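Local coordinates for protein Ent-copalyl diphosphate synthase (Streptomyces platensis, PDB 5BP8) that is a largely helical bacterial enzyme of the terpene cyclase type, part of whose chain is related by sequence to the squalene-hopene cyclases, at residues A318-M330 with L359-Y373. Numbering follows the deposited sequence.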
loop_
_atom_site.group_PDB
_atom_site.type_symbol
_atom_site.label_atom_id
_atom_site.label_comp_id
_atom_site.label_asym_id
_atom_site.label_seq_id
_atom_site.Cartn_x
_atom_site.Cartn_y
_atom_site.Cartn_z
ATOM N N ALA A 318 17.201 -13.769 -8.249
ATOM C CA ALA A 318 17.753 -15.124 -8.203
ATOM C C ALA A 318 16.926 -16.135 -8.977
ATOM O O ALA A 318 17.471 -17.049 -9.612
ATOM C CB ALA A 318 17.964 -15.563 -6.766
ATOM N N GLN A 319 15.608 -15.980 -8.959
ATOM C CA GLN A 319 14.753 -16.846 -9.761
ATOM C C GLN A 319 14.898 -16.628 -11.259
ATOM O O GLN A 319 14.455 -17.468 -12.051
ATOM C CB GLN A 319 13.278 -16.707 -9.371
ATOM C CG GLN A 319 12.980 -17.222 -7.994
ATOM C CD GLN A 319 11.501 -17.330 -7.722
ATOM O OE1 GLN A 319 10.945 -18.420 -7.763
ATOM N NE2 GLN A 319 10.849 -16.191 -7.437
ATOM N N HIS A 320 15.465 -15.507 -11.658
ATOM C CA HIS A 320 15.612 -15.211 -13.071
ATOM C C HIS A 320 17.078 -15.117 -13.497
ATOM O O HIS A 320 17.417 -14.389 -14.416
ATOM C CB HIS A 320 14.821 -13.955 -13.414
ATOM C CG HIS A 320 13.351 -14.142 -13.242
ATOM N ND1 HIS A 320 12.708 -13.907 -12.049
ATOM C CD2 HIS A 320 12.407 -14.594 -14.092
ATOM C CE1 HIS A 320 11.431 -14.192 -12.176
ATOM N NE2 HIS A 320 11.222 -14.616 -13.405
ATOM N N GLY A 321 17.929 -15.860 -12.801
ATOM C CA GLY A 321 19.309 -16.077 -13.229
ATOM C C GLY A 321 20.339 -15.089 -12.721
ATOM O O GLY A 321 21.475 -15.098 -13.202
ATOM N N ARG A 322 19.965 -14.229 -11.767
ATOM C CA ARG A 322 20.890 -13.230 -11.226
ATOM C C ARG A 322 20.961 -13.362 -9.724
ATOM O O ARG A 322 20.262 -12.654 -8.976
ATOM C CB ARG A 322 20.500 -11.819 -11.647
ATOM C CG ARG A 322 20.467 -11.654 -13.154
ATOM C CD ARG A 322 20.639 -10.228 -13.597
ATOM N NE ARG A 322 20.285 -10.112 -15.007
ATOM C CZ ARG A 322 20.219 -8.966 -15.680
ATOM N NH1 ARG A 322 20.526 -7.806 -15.115
ATOM N NH2 ARG A 322 19.849 -8.983 -16.942
ATOM N N THR A 323 21.794 -14.298 -9.275
ATOM C CA THR A 323 21.894 -14.633 -7.869
ATOM C C THR A 323 22.878 -13.734 -7.136
ATOM O O THR A 323 24.038 -13.611 -7.529
ATOM C CB THR A 323 22.298 -16.103 -7.684
ATOM O OG1 THR A 323 21.307 -16.935 -8.284
ATOM C CG2 THR A 323 22.394 -16.462 -6.220
ATOM N N HIS A 324 22.412 -13.092 -6.072
ATOM C CA HIS A 324 23.256 -12.251 -5.237
ATOM C C HIS A 324 23.150 -12.770 -3.833
ATOM O O HIS A 324 22.038 -13.057 -3.371
ATOM C CB HIS A 324 22.772 -10.794 -5.238
ATOM C CG HIS A 324 22.841 -10.144 -6.577
ATOM N ND1 HIS A 324 23.875 -9.316 -6.948
ATOM C CD2 HIS A 324 22.029 -10.238 -7.649
ATOM C CE1 HIS A 324 23.682 -8.905 -8.188
ATOM N NE2 HIS A 324 22.566 -9.450 -8.634
ATOM N N ARG A 325 24.279 -12.848 -3.131
ATOM C CA ARG A 325 24.244 -13.201 -1.716
ATOM C C ARG A 325 23.321 -12.241 -0.977
ATOM O O ARG A 325 23.470 -11.014 -1.126
ATOM C CB ARG A 325 25.622 -13.129 -1.087
ATOM C CG ARG A 325 26.269 -14.475 -0.951
ATOM C CD ARG A 325 27.607 -14.331 -0.273
ATOM N NE ARG A 325 28.211 -15.638 -0.077
ATOM C CZ ARG A 325 29.459 -15.825 0.343
ATOM N NH1 ARG A 325 30.231 -14.787 0.637
ATOM N NH2 ARG A 325 29.913 -17.066 0.488
ATOM N N PRO A 326 22.381 -12.783 -0.186
ATOM C CA PRO A 326 21.404 -11.927 0.502
ATOM C C PRO A 326 21.929 -11.351 1.812
ATOM O O PRO A 326 21.204 -11.287 2.797
ATOM C CB PRO A 326 20.234 -12.883 0.743
ATOM C CG PRO A 326 20.918 -14.209 0.973
ATOM C CD PRO A 326 22.083 -14.211 0.016
ATOM N N ASP A 327 23.175 -10.882 1.816
ATOM C CA ASP A 327 23.770 -10.369 3.031
ATOM C C ASP A 327 23.128 -9.091 3.540
ATOM O O ASP A 327 23.117 -8.878 4.744
ATOM C CB ASP A 327 25.272 -10.178 2.855
ATOM C CG ASP A 327 26.021 -11.514 2.753
ATOM O OD1 ASP A 327 25.569 -12.524 3.331
ATOM O OD2 ASP A 327 27.078 -11.537 2.098
ATOM N N SER A 328 22.588 -8.258 2.651
ATOM C CA SER A 328 21.908 -7.037 3.060
ATOM C C SER A 328 20.743 -7.298 4.008
ATOM O O SER A 328 20.373 -6.408 4.757
ATOM C CB SER A 328 21.396 -6.230 1.851
ATOM O OG SER A 328 20.554 -7.023 1.018
ATOM N N LEU A 329 20.154 -8.489 3.960
ATOM C CA LEU A 329 19.072 -8.849 4.881
ATOM C C LEU A 329 19.543 -9.039 6.324
ATOM O O LEU A 329 18.754 -8.897 7.242
ATOM C CB LEU A 329 18.352 -10.103 4.407
ATOM C CG LEU A 329 17.629 -9.996 3.069
ATOM C CD1 LEU A 329 17.086 -11.341 2.626
ATOM C CD2 LEU A 329 16.507 -8.962 3.166
HETATM N N MSE A 330 20.837 -9.333 6.528
HETATM C CA MSE A 330 21.356 -9.595 7.886
HETATM C C MSE A 330 21.322 -8.379 8.789
HETATM O O MSE A 330 21.231 -8.536 10.007
HETATM C CB MSE A 330 22.770 -10.222 7.814
HETATM C CG MSE A 330 22.795 -11.501 6.975
HETATM SE SE MSE A 330 21.772 -12.997 7.771
HETATM C CE MSE A 330 20.304 -13.009 6.469
ATOM N N LEU A 359 16.178 -16.327 1.362
ATOM C CA LEU A 359 17.234 -17.142 1.969
ATOM C C LEU A 359 17.153 -18.597 1.533
ATOM O O LEU A 359 18.160 -19.180 1.087
ATOM C CB LEU A 359 17.208 -17.029 3.487
ATOM C CG LEU A 359 17.456 -15.632 4.042
ATOM C CD1 LEU A 359 17.465 -15.694 5.548
ATOM C CD2 LEU A 359 18.742 -14.993 3.539
ATOM N N GLY A 360 15.964 -19.179 1.657
ATOM C CA GLY A 360 15.736 -20.568 1.283
ATOM C C GLY A 360 16.057 -20.822 -0.166
ATOM O O GLY A 360 16.694 -21.849 -0.520
ATOM N N HIS A 361 15.677 -19.880 -1.025
ATOM C CA HIS A 361 15.947 -20.045 -2.425
ATOM C C HIS A 361 17.443 -19.916 -2.713
ATOM O O HIS A 361 17.981 -20.652 -3.562
ATOM C CB HIS A 361 15.199 -19.046 -3.277
ATOM C CG HIS A 361 15.476 -19.206 -4.735
ATOM N ND1 HIS A 361 16.418 -18.450 -5.395
ATOM C CD2 HIS A 361 14.981 -20.071 -5.648
ATOM C CE1 HIS A 361 16.455 -18.812 -6.662
ATOM N NE2 HIS A 361 15.589 -19.790 -6.842
ATOM N N HIS A 362 18.089 -18.976 -2.021
ATOM C CA HIS A 362 19.525 -18.793 -2.168
ATOM C C HIS A 362 20.287 -20.080 -1.824
ATOM O O HIS A 362 21.160 -20.482 -2.595
ATOM C CB HIS A 362 20.068 -17.692 -1.282
ATOM C CG HIS A 362 21.541 -17.469 -1.469
ATOM N ND1 HIS A 362 22.048 -16.783 -2.544
ATOM C CD2 HIS A 362 22.610 -17.907 -0.762
ATOM C CE1 HIS A 362 23.371 -16.758 -2.468
ATOM N NE2 HIS A 362 23.737 -17.443 -1.400
ATOM N N VAL A 363 19.996 -20.675 -0.662
ATOM C CA VAL A 363 20.745 -21.859 -0.203
ATOM C C VAL A 363 20.467 -23.085 -1.050
ATOM O O VAL A 363 21.268 -24.042 -1.059
ATOM C CB VAL A 363 20.575 -22.197 1.298
ATOM C CG1 VAL A 363 20.933 -21.012 2.169
ATOM C CG2 VAL A 363 19.194 -22.741 1.630
ATOM N N THR A 364 19.336 -23.053 -1.753
ATOM C CA THR A 364 19.015 -24.048 -2.762
ATOM C C THR A 364 19.901 -23.894 -3.997
ATOM O O THR A 364 20.504 -24.868 -4.462
ATOM C CB THR A 364 17.517 -23.993 -3.139
ATOM O OG1 THR A 364 16.743 -24.312 -1.976
ATOM C CG2 THR A 364 17.179 -24.988 -4.248
ATOM N N VAL A 365 20.003 -22.673 -4.504
ATOM C CA VAL A 365 20.704 -22.400 -5.750
ATOM C C VAL A 365 22.242 -22.171 -5.566
ATOM O O VAL A 365 23.014 -22.222 -6.533
ATOM C CB VAL A 365 20.023 -21.201 -6.436
ATOM C CG1 VAL A 365 20.514 -19.878 -5.853
ATOM C CG2 VAL A 365 20.222 -21.236 -7.942
ATOM N N ARG A 366 22.668 -21.907 -4.327
ATOM C CA ARG A 366 24.087 -21.809 -3.963
ATOM C C ARG A 366 24.310 -22.658 -2.726
ATOM O O ARG A 366 24.509 -22.121 -1.631
ATOM C CB ARG A 366 24.488 -20.364 -3.669
ATOM C CG ARG A 366 24.507 -19.466 -4.888
ATOM C CD ARG A 366 25.687 -19.754 -5.813
ATOM N NE ARG A 366 25.695 -18.873 -6.988
ATOM C CZ ARG A 366 24.893 -19.008 -8.052
ATOM N NH1 ARG A 366 23.980 -19.979 -8.109
ATOM N NH2 ARG A 366 24.984 -18.149 -9.063
ATOM N N PRO A 367 24.291 -23.999 -2.899
ATOM C CA PRO A 367 24.373 -24.921 -1.766
ATOM C C PRO A 367 25.576 -24.693 -0.855
ATOM O O PRO A 367 25.490 -24.994 0.319
ATOM C CB PRO A 367 24.427 -26.316 -2.412
ATOM C CG PRO A 367 24.107 -26.136 -3.851
ATOM C CD PRO A 367 24.266 -24.684 -4.203
ATOM N N ASP A 368 26.680 -24.158 -1.379
ATOM C CA ASP A 368 27.855 -23.817 -0.549
ATOM C C ASP A 368 27.565 -22.761 0.532
ATOM O O ASP A 368 28.308 -22.657 1.526
ATOM C CB ASP A 368 29.048 -23.354 -1.429
ATOM C CG ASP A 368 29.658 -24.496 -2.275
ATOM O OD1 ASP A 368 29.279 -25.662 -2.103
ATOM O OD2 ASP A 368 30.519 -24.218 -3.134
ATOM N N ASP A 369 26.505 -21.961 0.338
ATOM C CA ASP A 369 26.102 -20.969 1.343
ATOM C C ASP A 369 25.100 -21.492 2.362
ATOM O O ASP A 369 24.623 -20.717 3.194
ATOM C CB ASP A 369 25.540 -19.704 0.653
ATOM C CG ASP A 369 26.619 -18.885 -0.008
ATOM O OD1 ASP A 369 27.802 -19.249 0.154
ATOM O OD2 ASP A 369 26.314 -17.865 -0.685
ATOM N N ALA A 370 24.803 -22.797 2.343
ATOM C CA ALA A 370 23.813 -23.356 3.260
ATOM C C ALA A 370 24.117 -23.065 4.731
ATOM O O ALA A 370 23.198 -22.831 5.513
ATOM C CB ALA A 370 23.624 -24.857 3.036
ATOM N N GLY A 371 25.396 -23.048 5.108
ATOM C CA GLY A 371 25.769 -22.718 6.489
ATOM C C GLY A 371 25.623 -21.244 6.812
ATOM O O GLY A 371 25.326 -20.869 7.943
ATOM N N ARG A 372 25.838 -20.399 5.815
ATOM C CA ARG A 372 25.754 -18.963 5.995
ATOM C C ARG A 372 24.347 -18.514 6.474
ATOM O O ARG A 372 24.230 -17.606 7.301
ATOM C CB ARG A 372 26.083 -18.292 4.672
ATOM C CG ARG A 372 26.623 -16.888 4.772
ATOM C CD ARG A 372 27.191 -16.513 3.415
ATOM N NE ARG A 372 27.530 -15.105 3.331
ATOM C CZ ARG A 372 28.618 -14.542 3.856
ATOM N NH1 ARG A 372 29.515 -15.261 4.537
ATOM N NH2 ARG A 372 28.805 -13.235 3.702
ATOM N N TYR A 373 23.294 -19.163 5.968
ATOM C CA TYR A 373 21.907 -18.712 6.236
ATOM C C TYR A 373 20.996 -19.785 6.828
ATOM O O TYR A 373 19.842 -19.515 7.204
ATOM C CB TYR A 373 21.291 -18.165 4.945
ATOM C CG TYR A 373 22.175 -17.176 4.220
ATOM C CD1 TYR A 373 22.421 -15.911 4.748
ATOM C CD2 TYR A 373 22.778 -17.508 3.010
ATOM C CE1 TYR A 373 23.243 -15.009 4.086
ATOM C CE2 TYR A 373 23.584 -16.613 2.344
ATOM C CZ TYR A 373 23.810 -15.365 2.886
ATOM O OH TYR A 373 24.642 -14.495 2.208
HETATM O O HOH W 1 19.988 -14.946 -3.670
#
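In this helical, cyclase-like domain, the loop leaving helix 307-319 runs over the turn that joins helices 349-365 and 370-386, and Pro326 fills the slot between two aromatic rings there. Pro326 CD sits over the centre of the His362 ring, 3.6 Å from the centroid and 8° off the normal, a CH-pi contact. CG turns to a face of Tyr373, again CH-pi, and presses tightly on Leu359 CD2. With CG anti to the backbone N (chi1 -178°), His362 swings its ring out beneath the proline, and Arg366 CB lies over the opposite face.

Two carboxylates, Asp327 and Asp369, one from each segment, pair with the two arginines. Arg325 takes Asp369 side-on: Arg325 NE gives a nearly straight bond to Asp369 OD2 (3.0 Å, 171°) and NH2 bonds to OD1, with the carboxylate tilted from the guanidinium plane. Asp369 OD2 also accepts His362 NE2 at 2.7 Å, on its anti lone pair and in the ring plane. Arg372 grips Asp327 in the same side-on way, Arg372 NH2 to Asp327 OD2 at 2.9 Å, while NE reaches OD1 by a more bent bond. Tyr373 OH donates to Asp327 OD1 as well, a very short 2.5 Å. The guanidiniums of Arg325 and Arg372 stack nearly parallel, centres 3.8 Å apart.

Farther along, a water links His324 O to His362 ND1, and Ala318 CB meets the edge of the His361 ring while Gln319 CG lies over its face. Phe315 packs edge-to-face with that ring.

Each stacked guanidinium thus has its own carboxylate, Asp369 for Arg325 and Asp327 for Arg372, which probably balances their charge. Asp369 OD2, accepting from both Arg325 and His362, also fixes the His362 ring for the proline.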